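Local coordinates for protein transcriptional regulator (TetR/AcrR family) (Bacillus halodurans, PDB 5GPC) that binds DNA and probably represses transcription as a helix-turn-helix regulator of the TetR/AcrR family, at residues V53-F58 and N112-L117. Residues are numbered along the deposited sequence; the frame is centred on the assembly and turned at random.
Sequences VLISLF and NTELRL
Beside the spot where Leu115 meets Leu54 and Ile55, one carboxylate oxygen, OE2 of Glu51 on helix 50-62, takes a hydrogen bond from Thr113 OG1 and weak ones from the backbone N of Glu114 and Leu115. The acid thus ties its helix to the beginning of helix 114-139, whose N-terminal dipole would probably help to stabilise the negative charge. No hydrogen bond links 53-58 directly to 112-117; here the contact is apolar and hangs on Leu115. With CG swung anti to the backbone N (chi1 -174°), the leucine fork reaches across to the opposing helix and sets its two methyls against different neighbours. CD2 meets Leu54 CB at 3.8 Å. CD1 lies by the backbone of Ile55, close to its CA, and against the CG1 branch of that side chain, also at 3.8 Å. The Ile55 and Leu115 side chains point opposite ways and overlap alongside each other, their CA atoms 5.6 Å apart. As in TetR-family regulators, helix 50-62 follows the predicted helix-turn-helix and leads on to the helical C-terminal region, so the contact joins the DNA-binding head to that region, its nearest atom about 7 Å from the bound nucleic acid. One turn beyond Leu54, Phe58 offers CD1 of Leu115 its CB rather than its ring, at 4.4 Å. At the partly exposed margin Glu114 extends fully through chi1 and chi2, and its CG comes within 4.3 Å of Ile55 CD1. Leu54 also touches Ile19, Tyr24 and Leu108, and Phe58 packs further along helix 114-139 on Ile119 and Val122.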
ATOM      1  N   VAL A  53      -7.112   0.389 -15.799  1.00 36.17           N
ATOM      2  CA  VAL A  53      -8.381   0.538 -16.496  1.00 39.77           C
ATOM      3  C   VAL A  53      -8.488   1.965 -17.017  1.00 39.62           C
ATOM      4  O   VAL A  53      -8.912   2.197 -18.148  1.00 43.11           O
ATOM      5  CB  VAL A  53      -9.586   0.228 -15.582  1.00 39.62           C
ATOM      6  CG1 VAL A  53     -10.898   0.458 -16.325  1.00 35.92           C
ATOM      7  CG2 VAL A  53      -9.507  -1.193 -15.053  1.00 34.70           C
ATOM      8  N   LEU A  54      -8.079   2.915 -16.184  1.00 35.00           N
ATOM      9  CA  LEU A  54      -8.131   4.330 -16.531  1.00 39.48           C
ATOM     10  C   LEU A  54      -7.075   4.720 -17.560  1.00 40.20           C
ATOM     11  O   LEU A  54      -7.256   5.679 -18.308  1.00 42.28           O
ATOM     12  CB  LEU A  54      -7.974   5.183 -15.275  1.00 41.46           C
ATOM     13  CG  LEU A  54      -9.291   5.451 -14.552  1.00 35.31           C
ATOM     14  CD1 LEU A  54      -9.057   6.078 -13.193  1.00 38.27           C
ATOM     15  CD2 LEU A  54     -10.142   6.352 -15.418  1.00 31.28           C
ATOM     16  N   ILE A  55      -5.972   3.981 -17.589  1.00 35.73           N
ATOM     17  CA  ILE A  55      -4.936   4.219 -18.585  1.00 41.45           C
ATOM     18  C   ILE A  55      -5.361   3.645 -19.930  1.00 42.15           C
ATOM     19  O   ILE A  55      -5.297   4.329 -20.953  1.00 42.42           O
ATOM     20  CB  ILE A  55      -3.588   3.607 -18.165  1.00 44.72           C
ATOM     21  CG1 ILE A  55      -2.946   4.452 -17.063  1.00 42.36           C
ATOM     22  CG2 ILE A  55      -2.650   3.511 -19.355  1.00 34.54           C
ATOM     23  CD1 ILE A  55      -1.813   3.758 -16.346  1.00 47.44           C
ATOM     24  N   SER A  56      -5.802   2.390 -19.918  1.00 40.70           N
ATOM     25  CA  SER A  56      -6.271   1.724 -21.129  1.00 42.46           C
ATOM     26  C   SER A  56      -7.443   2.478 -21.741  1.00 44.59           C
ATOM     27  O   SER A  56      -7.556   2.583 -22.960  1.00 40.04           O
ATOM     28  CB  SER A  56      -6.675   0.279 -20.829  1.00 40.60           C
ATOM     29  OG  SER A  56      -5.643  -0.407 -20.143  1.00 44.87           O
ATOM     30  N   LEU A  57      -8.310   2.999 -20.877  1.00 40.97           N
ATOM     31  CA  LEU A  57      -9.446   3.803 -21.305  1.00 37.59           C
ATOM     32  C   LEU A  57      -8.975   4.976 -22.153  1.00 40.12           C
ATOM     33  O   LEU A  57      -9.457   5.185 -23.265  1.00 43.78           O
ATOM     34  CB  LEU A  57     -10.233   4.302 -20.088  1.00 40.93           C
ATOM     35  CG  LEU A  57     -11.585   4.997 -20.266  1.00 38.09           C
ATOM     36  CD1 LEU A  57     -12.390   4.860 -18.986  1.00 42.68           C
ATOM     37  CD2 LEU A  57     -11.440   6.469 -20.627  1.00 39.48           C
ATOM     38  N   PHE A  58      -8.026   5.738 -21.620  1.00 42.95           N
ATOM     39  CA  PHE A  58      -7.536   6.927 -22.301  1.00 37.18           C
ATOM     40  C   PHE A  58      -6.767   6.576 -23.570  1.00 37.67           C
ATOM     41  O   PHE A  58      -6.833   7.299 -24.562  1.00 46.14           O
ATOM     42  CB  PHE A  58      -6.652   7.755 -21.369  1.00 36.71           C
ATOM     43  CG  PHE A  58      -6.270   9.090 -21.934  1.00 42.92           C
ATOM     44  CD1 PHE A  58      -7.126  10.173 -21.823  1.00 49.91           C
ATOM     45  CD2 PHE A  58      -5.062   9.260 -22.589  1.00 42.74           C
ATOM     46  CE1 PHE A  58      -6.781  11.403 -22.349  1.00 47.62           C
ATOM     47  CE2 PHE A  58      -4.713  10.488 -23.117  1.00 47.53           C
ATOM     48  CZ  PHE A  58      -5.573  11.560 -22.996  1.00 50.27           C
ATOM     49  N   ASN A 112      -2.588  12.832 -11.133  1.00 78.17           N
ATOM     50  CA  ASN A 112      -1.232  13.240 -10.816  1.00 84.79           C
ATOM     51  C   ASN A 112      -0.349  12.007 -10.838  1.00 79.12           C
ATOM     52  O   ASN A 112       0.871  12.079 -10.685  1.00 77.32           O
ATOM     53  CB  ASN A 112      -1.178  13.909  -9.451  1.00 87.45           C
ATOM     54  CG  ASN A 112      -2.037  13.195  -8.430  1.00 92.16           C
ATOM     55  OD1 ASN A 112      -2.991  12.498  -8.776  1.00100.31           O
ATOM     56  ND2 ASN A 112      -1.677  13.337  -7.166  1.00 99.27           N
ATOM     57  N   THR A 113      -1.005  10.870 -11.034  1.00 76.79           N
ATOM     58  CA  THR A 113      -0.371   9.562 -11.003  1.00 72.98           C
ATOM     59  C   THR A 113       0.239   9.207 -12.359  1.00 61.00           C
ATOM     60  O   THR A 113       0.652  10.093 -13.105  1.00 60.39           O
ATOM     61  CB  THR A 113      -1.386   8.489 -10.594  1.00 76.47           C
ATOM     62  OG1 THR A 113      -2.538   8.582 -11.443  1.00 72.14           O
ATOM     63  CG2 THR A 113      -1.826   8.702  -9.154  1.00 70.08           C
ATOM     64  N   GLU A 114       0.297   7.917 -12.679  1.00 60.86           N
ATOM     65  CA  GLU A 114       0.859   7.489 -13.958  1.00 63.53           C
ATOM     66  C   GLU A 114      -0.109   7.795 -15.097  1.00 61.33           C
ATOM     67  O   GLU A 114       0.293   7.891 -16.258  1.00 59.12           O
ATOM     68  CB  GLU A 114       1.206   5.996 -13.944  1.00 65.92           C
ATOM     69  CG  GLU A 114       1.892   5.524 -15.226  1.00 73.87           C
ATOM     70  CD  GLU A 114       2.283   4.062 -15.196  1.00 87.88           C
ATOM     71  OE1 GLU A 114       1.999   3.386 -14.187  1.00 96.54           O
ATOM     72  OE2 GLU A 114       2.880   3.592 -16.189  1.00 86.20           O
ATOM     73  N   LEU A 115      -1.385   7.947 -14.765  1.00 60.58           N
ATOM     74  CA  LEU A 115      -2.365   8.365 -15.756  1.00 54.35           C
ATOM     75  C   LEU A 115      -1.960   9.730 -16.303  1.00 54.34           C
ATOM     76  O   LEU A 115      -2.002   9.962 -17.510  1.00 46.42           O
ATOM     77  CB  LEU A 115      -3.771   8.412 -15.157  1.00 52.11           C
ATOM     78  CG  LEU A 115      -4.906   8.689 -16.147  1.00 49.66           C
ATOM     79  CD1 LEU A 115      -4.838   7.730 -17.324  1.00 47.22           C
ATOM     80  CD2 LEU A 115      -6.259   8.601 -15.458  1.00 47.33           C
ATOM     81  N   ARG A 116      -1.543  10.616 -15.402  1.00 57.76           N
ATOM     82  CA  ARG A 116      -1.033  11.933 -15.770  1.00 53.16           C
ATOM     83  C   ARG A 116       0.153  11.811 -16.724  1.00 52.80           C
ATOM     84  O   ARG A 116       0.296  12.604 -17.655  1.00 49.65           O
ATOM     85  CB  ARG A 116      -0.628  12.714 -14.518  1.00 54.74           C
ATOM     86  CG  ARG A 116      -0.423  14.205 -14.731  1.00 55.40           C
ATOM     87  CD  ARG A 116      -1.725  14.908 -15.085  1.00 61.42           C
ATOM     88  NE  ARG A 116      -1.861  15.131 -16.521  1.00 64.65           N
ATOM     89  CZ  ARG A 116      -2.872  15.788 -17.081  1.00 67.84           C
ATOM     90  NH1 ARG A 116      -3.840  16.286 -16.324  1.00 77.35           N
ATOM     91  NH2 ARG A 116      -2.916  15.946 -18.396  1.00 53.70           N
ATOM     92  N   LEU A 117       1.001  10.814 -16.484  1.00 54.53           N
ATOM     93  CA  LEU A 117       2.118  10.517 -17.375  1.00 41.06           C
ATOM     94  C   LEU A 117       1.611  10.143 -18.763  1.00 46.08           C
ATOM     95  O   LEU A 117       2.043  10.708 -19.767  1.00 45.68           O
ATOM     96  CB  LEU A 117       2.978   9.378 -16.818  1.00 56.09           C
ATOM     97  CG  LEU A 117       3.725   9.566 -15.496  1.00 63.44           C
ATOM     98  CD1 LEU A 117       4.352   8.250 -15.058  1.00 62.45           C
ATOM     99  CD2 LEU A 117       4.787  10.645 -15.621  1.00 64.19           C
TER